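Local coordinates for pyoverdine biosynthesis protein PvcB (PDB 4YLM) that catalyses the iron- and 2-oxoglutarate-dependent oxidation of tyrosine isonitrile in the biosynthesis of paerucumarin, at residues P11-P16 / L30-R35; G37-E42 / G62-A67; A89-V94 / L274-I279; G134-G139 / H268-H273. All coordinates share one frame; numbering follows the deposited sequence.

Contact 1: P11-P16 / L30-R35; sequences PVRLSP and LLEPGR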
loop_
_atom_site.group_PDB
_atom_site.type_symbol
_atom_site.label_atom_id
_atom_site.label_comp_id
_atom_site.label_asym_id
_atom_site.label_seq_id
_atom_site.Cartn_x
_atom_site.Cartn_y
_atom_site.Cartn_z
ATOM N N PRO A 11 -11.445 -6.437 0.113
ATOM C CA PRO A 11 -12.785 -7.026 0.331
ATOM C C PRO A 11 -13.499 -6.408 1.534
ATOM O O PRO A 11 -13.688 -7.030 2.597
ATOM C CB PRO A 11 -12.480 -8.515 0.544
ATOM C CG PRO A 11 -11.111 -8.499 1.235
ATOM C CD PRO A 11 -10.358 -7.308 0.604
ATOM N N VAL A 12 -13.902 -5.150 1.369
ATOM C CA VAL A 12 -14.537 -4.387 2.439
ATOM C C VAL A 12 -15.529 -3.400 1.835
ATOM O O VAL A 12 -15.463 -3.116 0.658
ATOM C CB VAL A 12 -13.527 -3.507 3.218
ATOM C CG1 VAL A 12 -12.592 -4.342 4.039
ATOM C CG2 VAL A 12 -12.756 -2.614 2.240
ATOM N N ARG A 13 -16.444 -2.877 2.646
ATOM C CA ARG A 13 -17.317 -1.801 2.186
ATOM C C ARG A 13 -16.844 -0.559 2.905
ATOM O O ARG A 13 -16.768 -0.558 4.131
ATOM C CB ARG A 13 -18.780 -2.064 2.567
ATOM C CG ARG A 13 -19.507 -3.057 1.676
ATOM C CD ARG A 13 -20.815 -3.527 2.335
ATOM N NE ARG A 13 -20.551 -4.400 3.484
ATOM C CZ ARG A 13 -21.130 -4.287 4.676
ATOM N NH1 ARG A 13 -22.031 -3.333 4.908
ATOM N NH2 ARG A 13 -20.806 -5.138 5.641
ATOM N N LEU A 14 -16.544 0.494 2.153
ATOM C CA LEU A 14 -16.083 1.738 2.734
ATOM C C LEU A 14 -17.150 2.825 2.647
ATOM O O LEU A 14 -17.894 2.914 1.668
ATOM C CB LEU A 14 -14.838 2.235 2.002
ATOM C CG LEU A 14 -13.603 1.338 1.967
ATOM C CD1 LEU A 14 -12.431 2.081 1.356
ATOM C CD2 LEU A 14 -13.236 0.857 3.340
ATOM N N SER A 15 -17.214 3.673 3.658
ATOM C CA SER A 15 -18.036 4.866 3.515
ATOM C C SER A 15 -17.601 5.966 4.469
ATOM O O SER A 15 -16.864 5.719 5.429
ATOM C CB SER A 15 -19.527 4.519 3.668
ATOM O OG SER A 15 -19.785 3.902 4.894
ATOM N N PRO A 16 -18.034 7.201 4.191
ATOM C CA PRO A 16 -17.681 8.325 5.063
ATOM C C PRO A 16 -18.115 8.047 6.506
ATOM O O PRO A 16 -19.153 7.437 6.722
ATOM C CB PRO A 16 -18.508 9.489 4.497
ATOM C CG PRO A 16 -18.847 9.093 3.098
ATOM C CD PRO A 16 -18.925 7.595 3.082
ATOM N N LEU A 30 -15.412 4.760 7.631
ATOM C CA LEU A 30 -16.044 3.573 8.174
ATOM C C LEU A 30 -15.700 2.410 7.266
ATOM O O LEU A 30 -15.870 2.503 6.050
ATOM C CB LEU A 30 -17.571 3.729 8.236
ATOM C CG LEU A 30 -18.403 2.483 8.581
ATOM C CD1 LEU A 30 -18.094 1.951 10.000
ATOM C CD2 LEU A 30 -19.920 2.724 8.426
ATOM N N LEU A 31 -15.233 1.312 7.856
ATOM C CA LEU A 31 -14.963 0.087 7.091
ATOM C C LEU A 31 -15.846 -1.018 7.623
ATOM O O LEU A 31 -15.969 -1.185 8.833
ATOM C CB LEU A 31 -13.510 -0.349 7.247
ATOM C CG LEU A 31 -12.416 0.573 6.703
ATOM C CD1 LEU A 31 -12.127 1.641 7.717
ATOM C CD2 LEU A 31 -11.154 -0.247 6.420
ATOM N N GLU A 32 -16.438 -1.790 6.719
ATOM C CA GLU A 32 -17.270 -2.903 7.136
ATOM C C GLU A 32 -16.918 -4.132 6.315
ATOM O O GLU A 32 -16.448 -4.016 5.184
ATOM C CB GLU A 32 -18.755 -2.548 6.993
ATOM C CG GLU A 32 -19.163 -1.333 7.818
ATOM C CD GLU A 32 -20.585 -0.892 7.500
ATOM O OE1 GLU A 32 -21.499 -1.284 8.250
ATOM O OE2 GLU A 32 -20.790 -0.192 6.478
ATOM N N PRO A 33 -17.145 -5.321 6.888
ATOM C CA PRO A 33 -16.675 -6.573 6.285
ATOM C C PRO A 33 -17.258 -6.859 4.902
ATOM O O PRO A 33 -18.437 -6.617 4.656
ATOM C CB PRO A 33 -17.109 -7.645 7.307
ATOM C CG PRO A 33 -18.169 -6.977 8.171
ATOM C CD PRO A 33 -17.801 -5.532 8.194
ATOM N N GLY A 34 -16.429 -7.385 4.009
ATOM C CA GLY A 34 -16.875 -7.717 2.671
ATOM C C GLY A 34 -17.279 -9.176 2.517
ATOM O O GLY A 34 -17.743 -9.577 1.451
ATOM N N ARG A 35 -17.086 -9.960 3.576
ATOM C CA ARG A 35 -17.453 -11.376 3.581
ATOM C C ARG A 35 -18.057 -11.756 4.914
ATOM O O ARG A 35 -17.661 -11.232 5.950
ATOM C CB ARG A 35 -16.234 -12.281 3.346
ATOM C CG ARG A 35 -15.567 -12.134 1.979
ATOM C CD ARG A 35 -14.474 -13.220 1.791
ATOM N NE ARG A 35 -13.331 -13.037 2.691
ATOM C CZ ARG A 35 -12.146 -12.559 2.303
ATOM N NH1 ARG A 35 -11.955 -12.206 1.038
ATOM N NH2 ARG A 35 -11.157 -12.416 3.186
HETATM O O HOH W 1 -18.942 1.140 4.927
HETATM O O HOH W 2 -22.529 -0.293 4.229
#

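Contact 2: G37-E42 / G62-A67; sequences GMHVGE and GFAAFA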
loop_
_atom_site.group_PDB
_atom_site.type_symbol
_atom_site.label_atom_id
_atom_site.label_comp_id
_atom_site.label_asym_id
_atom_site.label_seq_id
_atom_site.Cartn_x
_atom_site.Cartn_y
_atom_site.Cartn_z
ATOM N N GLY A 37 -18.467 -13.272 8.347
ATOM C CA GLY A 37 -17.535 -13.768 9.350
ATOM C C GLY A 37 -16.127 -13.181 9.295
ATOM O O GLY A 37 -15.246 -13.594 10.052
ATOM N N MET A 38 -15.904 -12.211 8.416
ATOM C CA MET A 38 -14.559 -11.653 8.247
ATOM C C MET A 38 -13.983 -11.089 9.545
ATOM O O MET A 38 -14.681 -10.457 10.336
ATOM C CB MET A 38 -14.552 -10.601 7.140
ATOM C CG MET A 38 -13.214 -9.888 6.935
ATOM S SD MET A 38 -13.314 -8.787 5.499
ATOM C CE MET A 38 -13.429 -9.955 4.176
ATOM N N HIS A 39 -12.698 -11.336 9.761
ATOM C CA HIS A 39 -11.999 -10.925 10.977
ATOM C C HIS A 39 -11.114 -9.729 10.610
ATOM O O HIS A 39 -10.689 -9.624 9.468
ATOM C CB HIS A 39 -11.145 -12.115 11.426
ATOM C CG HIS A 39 -10.460 -11.937 12.743
ATOM N ND1 HIS A 39 -9.344 -11.146 12.901
ATOM C CD2 HIS A 39 -10.687 -12.516 13.949
ATOM C CE1 HIS A 39 -8.935 -11.213 14.158
ATOM N NE2 HIS A 39 -9.730 -12.040 14.812
ATOM N N VAL A 40 -10.838 -8.821 11.545
ATOM C CA VAL A 40 -10.074 -7.630 11.202
ATOM C C VAL A 40 -8.698 -7.976 10.620
ATOM O O VAL A 40 -8.159 -7.222 9.810
ATOM C CB VAL A 40 -9.851 -6.686 12.405
ATOM C CG1 VAL A 40 -11.179 -6.095 12.891
ATOM C CG2 VAL A 40 -9.140 -7.414 13.511
ATOM N N GLY A 41 -8.137 -9.107 11.040
ATOM C CA GLY A 41 -6.787 -9.486 10.647
ATOM C C GLY A 41 -6.652 -9.882 9.188
ATOM O O GLY A 41 -5.549 -9.935 8.646
ATOM N N GLU A 42 -7.776 -10.171 8.549
ATOM C CA GLU A 42 -7.776 -10.503 7.128
ATOM C C GLU A 42 -7.372 -9.315 6.236
ATOM O O GLU A 42 -6.896 -9.514 5.123
ATOM C CB GLU A 42 -9.132 -11.098 6.719
ATOM C CG GLU A 42 -9.433 -12.404 7.474
ATOM C CD GLU A 42 -10.798 -13.008 7.163
ATOM O OE1 GLU A 42 -11.102 -13.268 5.987
ATOM O OE2 GLU A 42 -11.558 -13.249 8.114
ATOM N N GLY A 62 -18.296 -4.341 12.774
ATOM C CA GLY A 62 -19.006 -5.523 12.331
ATOM C C GLY A 62 -18.064 -6.666 11.975
ATOM O O GLY A 62 -18.495 -7.689 11.440
ATOM N N PHE A 63 -16.774 -6.500 12.258
ATOM C CA PHE A 63 -15.808 -7.584 12.002
ATOM C C PHE A 63 -15.767 -8.500 13.223
ATOM O O PHE A 63 -16.044 -8.061 14.334
ATOM C CB PHE A 63 -14.391 -7.030 11.766
ATOM C CG PHE A 63 -14.231 -6.276 10.470
ATOM C CD1 PHE A 63 -13.684 -6.896 9.354
ATOM C CD2 PHE A 63 -14.609 -4.945 10.375
ATOM C CE1 PHE A 63 -13.533 -6.207 8.154
ATOM C CE2 PHE A 63 -14.468 -4.244 9.181
ATOM C CZ PHE A 63 -13.929 -4.873 8.066
ATOM N N ALA A 64 -15.411 -9.763 13.030
ATOM C CA ALA A 64 -15.055 -10.599 14.172
ATOM C C ALA A 64 -13.730 -10.016 14.626
ATOM O O ALA A 64 -12.897 -9.627 13.797
ATOM C CB ALA A 64 -14.870 -12.062 13.744
ATOM N N ALA A 65 -13.516 -9.942 15.926
ATOM C CA ALA A 65 -12.267 -9.382 16.423
ATOM C C ALA A 65 -11.583 -10.315 17.444
ATOM O O ALA A 65 -11.742 -11.532 17.398
ATOM C CB ALA A 65 -12.492 -7.956 16.993
ATOM N N PHE A 66 -10.823 -9.735 18.360
ATOM C CA PHE A 66 -9.865 -10.505 19.135
ATOM C C PHE A 66 -10.468 -11.171 20.372
ATOM O O PHE A 66 -11.193 -10.546 21.142
ATOM C CB PHE A 66 -8.670 -9.614 19.477
ATOM C CG PHE A 66 -8.090 -8.929 18.272
ATOM C CD1 PHE A 66 -7.150 -9.572 17.479
ATOM C CD2 PHE A 66 -8.528 -7.666 17.900
ATOM C CE1 PHE A 66 -6.627 -8.950 16.347
ATOM C CE2 PHE A 66 -8.017 -7.037 16.772
ATOM C CZ PHE A 66 -7.059 -7.682 15.991
ATOM N N ALA A 67 -10.153 -12.447 20.547
ATOM C CA ALA A 67 -10.721 -13.235 21.635
ATOM C C ALA A 67 -10.223 -12.785 22.998
ATOM O O ALA A 67 -10.906 -12.975 23.998
ATOM C CB ALA A 67 -10.434 -14.738 21.420
HETATM O O HOH W 3 -17.649 -10.289 10.347
#

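Contact 3: A89-V94 / L274-I279; sequences AVLELV and LRRVHI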
loop_
_atom_site.group_PDB
_atom_site.type_symbol
_atom_site.label_atom_id
_atom_site.label_comp_id
_atom_site.label_asym_id
_atom_site.label_seq_id
_atom_site.Cartn_x
_atom_site.Cartn_y
_atom_site.Cartn_z
ATOM N N ALA A 89 1.606 -4.290 26.354
ATOM C CA ALA A 89 1.072 -3.653 25.155
ATOM C C ALA A 89 -0.308 -3.018 25.364
ATOM O O ALA A 89 -0.589 -1.946 24.831
ATOM C CB ALA A 89 1.017 -4.669 23.997
ATOM N N VAL A 90 -1.159 -3.682 26.139
ATOM C CA VAL A 90 -2.577 -3.329 26.217
ATOM C C VAL A 90 -2.993 -2.613 27.510
ATOM O O VAL A 90 -2.858 -3.156 28.617
ATOM C CB VAL A 90 -3.453 -4.587 26.062
ATOM C CG1 VAL A 90 -4.923 -4.267 26.318
ATOM C CG2 VAL A 90 -3.266 -5.200 24.683
ATOM N N LEU A 91 -3.510 -1.400 27.368
ATOM C CA LEU A 91 -4.142 -0.705 28.497
ATOM C C LEU A 91 -5.609 -1.131 28.581
ATOM O O LEU A 91 -6.351 -1.003 27.602
ATOM C CB LEU A 91 -4.042 0.817 28.321
ATOM C CG LEU A 91 -4.763 1.662 29.390
ATOM C CD1 LEU A 91 -4.069 1.518 30.734
ATOM C CD2 LEU A 91 -4.843 3.128 28.976
ATOM N N GLU A 92 -6.022 -1.665 29.733
ATOM C CA GLU A 92 -7.417 -2.071 29.940
ATOM C C GLU A 92 -8.236 -0.876 30.390
ATOM O O GLU A 92 -7.851 -0.178 31.321
ATOM C CB GLU A 92 -7.509 -3.173 31.006
ATOM C CG GLU A 92 -6.777 -4.456 30.648
ATOM C CD GLU A 92 -7.518 -5.296 29.609
ATOM O OE1 GLU A 92 -8.769 -5.235 29.539
ATOM O OE2 GLU A 92 -6.849 -6.034 28.868
ATOM N N LEU A 93 -9.368 -0.631 29.739
ATOM C CA LEU A 93 -10.204 0.518 30.101
ATOM C C LEU A 93 -11.606 0.011 30.352
ATOM O O LEU A 93 -12.406 -0.129 29.423
ATOM C CB LEU A 93 -10.216 1.572 28.987
ATOM C CG LEU A 93 -8.892 2.281 28.690
ATOM C CD1 LEU A 93 -8.918 2.935 27.315
ATOM C CD2 LEU A 93 -8.555 3.318 29.761
ATOM N N VAL A 94 -11.893 -0.291 31.613
ATOM C CA VAL A 94 -13.136 -0.961 31.967
ATOM C C VAL A 94 -13.973 -0.039 32.836
ATOM O O VAL A 94 -13.471 0.537 33.802
ATOM C CB VAL A 94 -12.869 -2.272 32.724
ATOM C CG1 VAL A 94 -14.173 -3.025 32.980
ATOM C CG2 VAL A 94 -11.900 -3.144 31.943
ATOM N N LEU A 274 -12.940 -1.317 26.913
ATOM C CA LEU A 274 -12.052 -1.005 25.796
ATOM C C LEU A 274 -10.639 -1.440 26.124
ATOM O O LEU A 274 -10.251 -1.492 27.299
ATOM C CB LEU A 274 -11.999 0.509 25.524
ATOM C CG LEU A 274 -13.290 1.281 25.292
ATOM C CD1 LEU A 274 -12.954 2.737 25.024
ATOM C CD2 LEU A 274 -14.082 0.677 24.135
ATOM N N ARG A 275 -9.865 -1.705 25.075
ATOM C CA ARG A 275 -8.448 -2.021 25.192
ATOM C C ARG A 275 -7.666 -1.145 24.224
ATOM O O ARG A 275 -8.027 -1.050 23.052
ATOM C CB ARG A 275 -8.210 -3.503 24.873
ATOM C CG ARG A 275 -8.542 -4.428 26.044
ATOM C CD ARG A 275 -8.431 -5.895 25.681
ATOM N NE ARG A 275 -8.773 -6.688 26.850
ATOM C CZ ARG A 275 -9.334 -7.890 26.819
ATOM N NH1 ARG A 275 -9.610 -8.484 25.661
ATOM N NH2 ARG A 275 -9.618 -8.501 27.965
ATOM N N ARG A 276 -6.604 -0.502 24.706
ATOM C CA ARG A 276 -5.828 0.395 23.858
ATOM C C ARG A 276 -4.366 -0.019 23.742
ATOM O O ARG A 276 -3.716 -0.344 24.746
ATOM C CB ARG A 276 -5.897 1.834 24.373
ATOM C CG ARG A 276 -5.108 2.823 23.502
ATOM C CD ARG A 276 -4.527 3.956 24.338
ATOM N NE ARG A 276 -3.435 3.493 25.188
ATOM C CZ ARG A 276 -2.944 4.186 26.213
ATOM N NH1 ARG A 276 -3.452 5.366 26.517
ATOM N NH2 ARG A 276 -1.950 3.692 26.940
ATOM N N VAL A 277 -3.857 0.020 22.511
ATOM C CA VAL A 277 -2.451 -0.227 22.205
ATOM C C VAL A 277 -1.895 0.973 21.435
ATOM O O VAL A 277 -2.576 1.528 20.564
ATOM C CB VAL A 277 -2.299 -1.503 21.347
ATOM C CG1 VAL A 277 -0.819 -1.761 20.985
ATOM C CG2 VAL A 277 -2.918 -2.711 22.074
ATOM N N HIS A 278 -0.676 1.389 21.775
ATOM C CA HIS A 278 0.009 2.463 21.073
ATOM C C HIS A 278 0.960 1.874 20.031
ATOM O O HIS A 278 1.603 0.859 20.291
ATOM C CB HIS A 278 0.821 3.301 22.061
ATOM C CG HIS A 278 0.019 4.326 22.801
ATOM N ND1 HIS A 278 0.228 4.606 24.134
ATOM C CD2 HIS A 278 -0.956 5.171 22.387
ATOM C CE1 HIS A 278 -0.594 5.572 24.513
ATOM N NE2 HIS A 278 -1.327 5.927 23.474
ATOM N N ILE A 279 1.055 2.511 18.865
ATOM C CA ILE A 279 1.990 2.077 17.821
ATOM C C ILE A 279 2.957 3.212 17.560
ATOM O O ILE A 279 2.535 4.343 17.337
ATOM C CB ILE A 279 1.267 1.739 16.504
ATOM C CG1 ILE A 279 0.088 0.791 16.763
ATOM C CG2 ILE A 279 2.263 1.196 15.446
ATOM C CD1 ILE A 279 0.486 -0.583 17.238
HETATM O O HOH W 4 0.743 0.168 23.937
#

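Contact 4: G134-G139 / H268-H273; sequences GDSDGG and HRAPRH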
loop_
_atom_site.group_PDB
_atom_site.type_symbol
_atom_site.label_atom_id
_atom_site.label_comp_id
_atom_site.label_asym_id
_atom_site.label_seq_id
_atom_site.Cartn_x
_atom_site.Cartn_y
_atom_site.Cartn_z
ATOM N N GLY A 134 -25.845 -2.484 25.934
ATOM C CA GLY A 134 -26.782 -1.402 26.181
ATOM C C GLY A 134 -26.224 -0.060 25.743
ATOM O O GLY A 134 -25.049 0.050 25.388
ATOM N N ASP A 135 -27.061 0.970 25.767
ATOM C CA ASP A 135 -26.606 2.287 25.348
ATOM C C ASP A 135 -26.398 3.246 26.514
ATOM O O ASP A 135 -27.063 3.160 27.547
ATOM C CB ASP A 135 -27.531 2.890 24.285
ATOM C CG ASP A 135 -26.798 3.193 22.985
ATOM O OD1 ASP A 135 -27.317 3.986 22.170
ATOM O OD2 ASP A 135 -25.692 2.644 22.785
ATOM N N SER A 136 -25.452 4.156 26.330
ATOM C CA SER A 136 -25.077 5.105 27.359
ATOM C C SER A 136 -25.668 6.475 27.077
ATOM O O SER A 136 -26.234 6.719 26.011
ATOM C CB SER A 136 -23.557 5.214 27.412
ATOM O OG SER A 136 -23.013 5.124 26.103
ATOM N N ASP A 137 -25.544 7.369 28.047
ATOM C CA ASP A 137 -25.899 8.757 27.834
ATOM C C ASP A 137 -24.642 9.597 27.997
ATOM O O ASP A 137 -24.048 9.632 29.075
ATOM C CB ASP A 137 -26.969 9.202 28.826
ATOM C CG ASP A 137 -27.546 10.555 28.478
ATOM O OD1 ASP A 137 -28.598 10.594 27.802
ATOM O OD2 ASP A 137 -26.938 11.578 28.863
ATOM N N GLY A 138 -24.235 10.263 26.924
ATOM C CA GLY A 138 -22.973 10.977 26.922
ATOM C C GLY A 138 -21.839 9.983 27.085
ATOM O O GLY A 138 -22.018 8.792 26.856
ATOM N N GLY A 139 -20.673 10.470 27.481
ATOM C CA GLY A 139 -19.538 9.602 27.723
ATOM C C GLY A 139 -18.849 9.083 26.466
ATOM O O GLY A 139 -18.001 8.207 26.556
ATOM N N HIS A 268 -25.026 9.258 33.156
ATOM C CA HIS A 268 -25.059 7.854 33.559
ATOM C C HIS A 268 -23.991 7.022 32.849
ATOM O O HIS A 268 -24.164 6.618 31.695
ATOM C CB HIS A 268 -26.443 7.252 33.299
ATOM C CG HIS A 268 -26.569 5.822 33.725
ATOM N ND1 HIS A 268 -26.348 5.408 35.022
ATOM C CD2 HIS A 268 -26.895 4.708 33.026
ATOM C CE1 HIS A 268 -26.532 4.103 35.103
ATOM N NE2 HIS A 268 -26.865 3.653 33.905
ATOM N N ARG A 269 -22.891 6.763 33.551
ATOM C CA ARG A 269 -21.810 5.941 33.020
ATOM C C ARG A 269 -22.338 4.561 32.668
ATOM O O ARG A 269 -22.926 3.892 33.505
ATOM C CB ARG A 269 -20.684 5.817 34.049
ATOM C CG ARG A 269 -19.413 5.224 33.492
ATOM C CD ARG A 269 -18.416 4.912 34.589
ATOM N NE ARG A 269 -18.004 6.105 35.319
ATOM C CZ ARG A 269 -16.941 6.841 35.012
ATOM N NH1 ARG A 269 -16.179 6.513 33.978
ATOM N NH2 ARG A 269 -16.639 7.907 35.739
ATOM N N ALA A 270 -22.141 4.135 31.426
ATOM C CA ALA A 270 -22.618 2.823 31.000
ATOM C C ALA A 270 -21.501 1.786 31.116
ATOM O O ALA A 270 -20.334 2.145 31.228
ATOM C CB ALA A 270 -23.152 2.885 29.581
ATOM N N PRO A 271 -21.861 0.500 31.112
ATOM C CA PRO A 271 -20.868 -0.573 31.207
ATOM C C PRO A 271 -20.099 -0.707 29.888
ATOM O O PRO A 271 -20.714 -0.791 28.821
ATOM C CB PRO A 271 -21.721 -1.809 31.455
ATOM C CG PRO A 271 -23.044 -1.473 30.891
ATOM C CD PRO A 271 -23.236 -0.017 31.082
ATOM N N ARG A 272 -18.773 -0.725 29.959
ATOM C CA ARG A 272 -17.973 -0.676 28.746
ATOM C C ARG A 272 -16.580 -1.208 28.984
ATOM O O ARG A 272 -15.971 -0.933 30.017
ATOM C CB ARG A 272 -17.875 0.766 28.261
ATOM C CG ARG A 272 -17.300 0.920 26.870
ATOM C CD ARG A 272 -17.445 2.356 26.425
ATOM N NE ARG A 272 -16.391 3.196 26.979
ATOM C CZ ARG A 272 -16.475 4.515 27.080
ATOM N NH1 ARG A 272 -17.584 5.140 26.692
ATOM N NH2 ARG A 272 -15.458 5.206 27.575
ATOM N N HIS A 273 -16.069 -1.956 28.014
ATOM C CA HIS A 273 -14.725 -2.483 28.104
ATOM C C HIS A 273 -13.942 -2.187 26.813
ATOM O O HIS A 273 -14.260 -2.724 25.754
ATOM C CB HIS A 273 -14.790 -3.985 28.385
ATOM C CG HIS A 273 -13.457 -4.612 28.641
ATOM N ND1 HIS A 273 -13.314 -5.938 28.996
ATOM C CD2 HIS A 273 -12.204 -4.099 28.585
ATOM C CE1 HIS A 273 -12.031 -6.211 29.153
ATOM N NE2 HIS A 273 -11.335 -5.116 28.903
#

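Contact 1: P11-P16 / L30-R35
Val-12 to Ser-15 pair with Pro-33 to Leu-30 as antiparallel strands, their axes 4.6 Å apart at the closest approach and 158° between their directions. Arg-13 with Glu-32 and Ser-15 with Leu-30 are hydrogen-bonded pairs. Each has two backbone bonds, and Leu-30 N to Ser-15 O is 2.8 Å. Leu-14 with Leu-31 is a non-hydrogen-bonded pair between them. On that face Leu-14 CD2 presses on Leu-31 CG at 3.5 Å, a tight apolar contact. The two side chains lie alongside each other. Leu-31 also packs on Trp-47 and Leu-48 of helix 45-55.

The face of Arg-13, Ser-15 and Glu-32 is largely polar, with Leu-30 beside Ser-15. The Arg-13 chain bends at its third torsion (-71°) and swings the guanidinium back to the partner strand. NE (3.3 Å) and NH2 (3.0 Å) of Arg-13 both grip Pro-33 O, which lies at the guanidinium edge in its plane. Glu-32 CB sits over one guanidinium face, 3.6 Å from Arg-13 NH2. Glu-32 OE2 is 3.7 Å from Arg-13 NH1 but well out of the guanidinium plane. This is a long ion pair with no N-H aimed at the oxygen. One water joins Glu-32 OE2 to Ser-15 OG.

Arg-13 is therefore fixed by a backbone carbonyl more than by its carboxylate neighbour. The charge attraction to Glu-32 is probably modest and shared with water.

Contact 2: G37-E42 / G62-A67
Met-38 and Val-40 flank a single backbone bridge between His-39 and Ala-64. Two hydrogen bonds make it. Ala-64 N gives to Met-38 O at 2.9 Å, and Val-40 N gives to Ala-64 O at 3.2 Å. A water also links Met-38 O to Gly-62 O.

Aromatic contacts come next. His-39 CG lies anti to its backbone N (chi1 -174°), which carries the ring toward Phe-66. The imidazole turns its edge to the face of Phe-66 in a T-shaped stack, with centroids 5.4 Å apart and planes at 89°. Ala-64 O lies over one face of the same imidazole. His-39 ND1 accepts from Gly-41 N at 3.0 Å, in the ring plane. Met-38 runs beside Phe-63 and puts SD at the ring edge, 3.7 Å from Phe-63 CE1, a Met-aromatic contact.

Apolar packing is centred on Val-40. Its two methyls part: CG1 meets Phe-63 CB at 3.5 Å, and CG2 meets Phe-66 CZ at 3.2 Å. Leu-251 of strand 251-255 packs on both Val-40 and Phe-66.

Glu-42 OE2 takes the His-39 N-H, while its OE1 pairs with Arg-35. His-39 N and ND1 are thus both bonded within 37-42, which holds the imidazole in place against Phe-66. Backbone bonds at Ala-64 and packing on Phe-63 and Phe-66 join this turn to the 62-67 loop.

Contact 3: A89-V94 / L274-I279
Leu-91 and Arg-276 form the close-packed middle of an antiparallel strand pair, with Leu-93 and Leu-274 as the next hydrogen-bonded pair. Leu-91 N reaches Arg-276 O at 2.8 Å, and Leu-93 N reaches Leu-274 O at 2.7 Å. Leu-91 CD2 sits over the centre of the Arg-276 guanidinium, 3.5 Å from CZ. The opposite face of the guanidinium is covered by CE1 of His-278, so the flat group is sandwiched. The Arg-276 chain bends at its second and third torsions to fold back between them. His-278 NE2 is hydrogen-bonded to Asp-114. On the other face of the sheet Val-90 CG2 meets Val-277 CG2 at 3.6 Å, and Val-90 CG1 packs on Arg-275 CG.

The far end is looser. The Leu-93 and Leu-274 side chains meet only through their CB atoms, at 4.0 Å, although their backbones are hydrogen-bonded. Glu-92 and Arg-275 run side by side on the partly exposed side. The one N-H of Arg-275 NE is shared between OE1 (3.1 Å) and OE2 (2.9 Å) of Glu-92, and each oxygen uses its syn lone pair. The two planes stand 76° apart, so this is not a flat two-nitrogen salt bridge. Glu-92 OE1 also bonds His-273.

The strands belong to the beta core of a TfdA-family dioxygenase, cupin clan. Arg-276 and His-278 stand beside Asp-114, probably an iron ligand, consistent with a second-shell place.

Contact 4: G134-G139 / H268-H273
Ser-136 and Ala-270 meet through their CB atoms at 3.2 Å, closer than usual for two carbons. Ala-270 points its methyl at the loop 134-139. The Ser-136 hydroxyl sits between its own backbone N and carbonyl carbon, with chi1 at 37°. This places OG 4.1 Å from Ala-270 CB, where it makes a weak hydrogen bond to Arg-245.

Arg-272 supplies the polar part. Its chain leaves the backbone extended, then turns at the third torsion (81°) so that the guanidinium presents its edge to Gly-139 O. Arg-272 NH1 gives to Gly-139 O at 3.1 Å, and the bond is nearly straight, 168° at the hydrogen. The oxygen lies in the guanidinium plane, but the donor stands above the carbonyl plane of Gly-139 and not on a lone pair.

Gly-139 O also accepts from Arg-263 NE. The two guanidinium groups lie close together around this one carbonyl. Sharing the oxygen probably helps offset their like charges. The contact thus joins the loop 134-139 to the segment leading into strand 272-286, and to the first residue of that strand, by one hydrogen bond and one tight carbon contact.

From the N terminus, contact 1 closes a short, mostly irregular loop and pairs strand 12-16 with strand 29-33. Contact 2 follows in series. It closes a loop that carries helix 45-55 and strand 57-60. These two contacts touch through the salt bridge of Arg-35 with Glu-42, and both reach a second subunit. Contact 3 then spans about 180 residues, joining strand 91-95 to the late strand 272-286. Contact 4 lies wholly within that span, tying the loop after strand 120-131 to the start of strand 272-286. No loops cross. Contacts 3 and 4 meet where Glu-92 faces His-273. Contacts 1, 3 and 4 reach one mixed sheet.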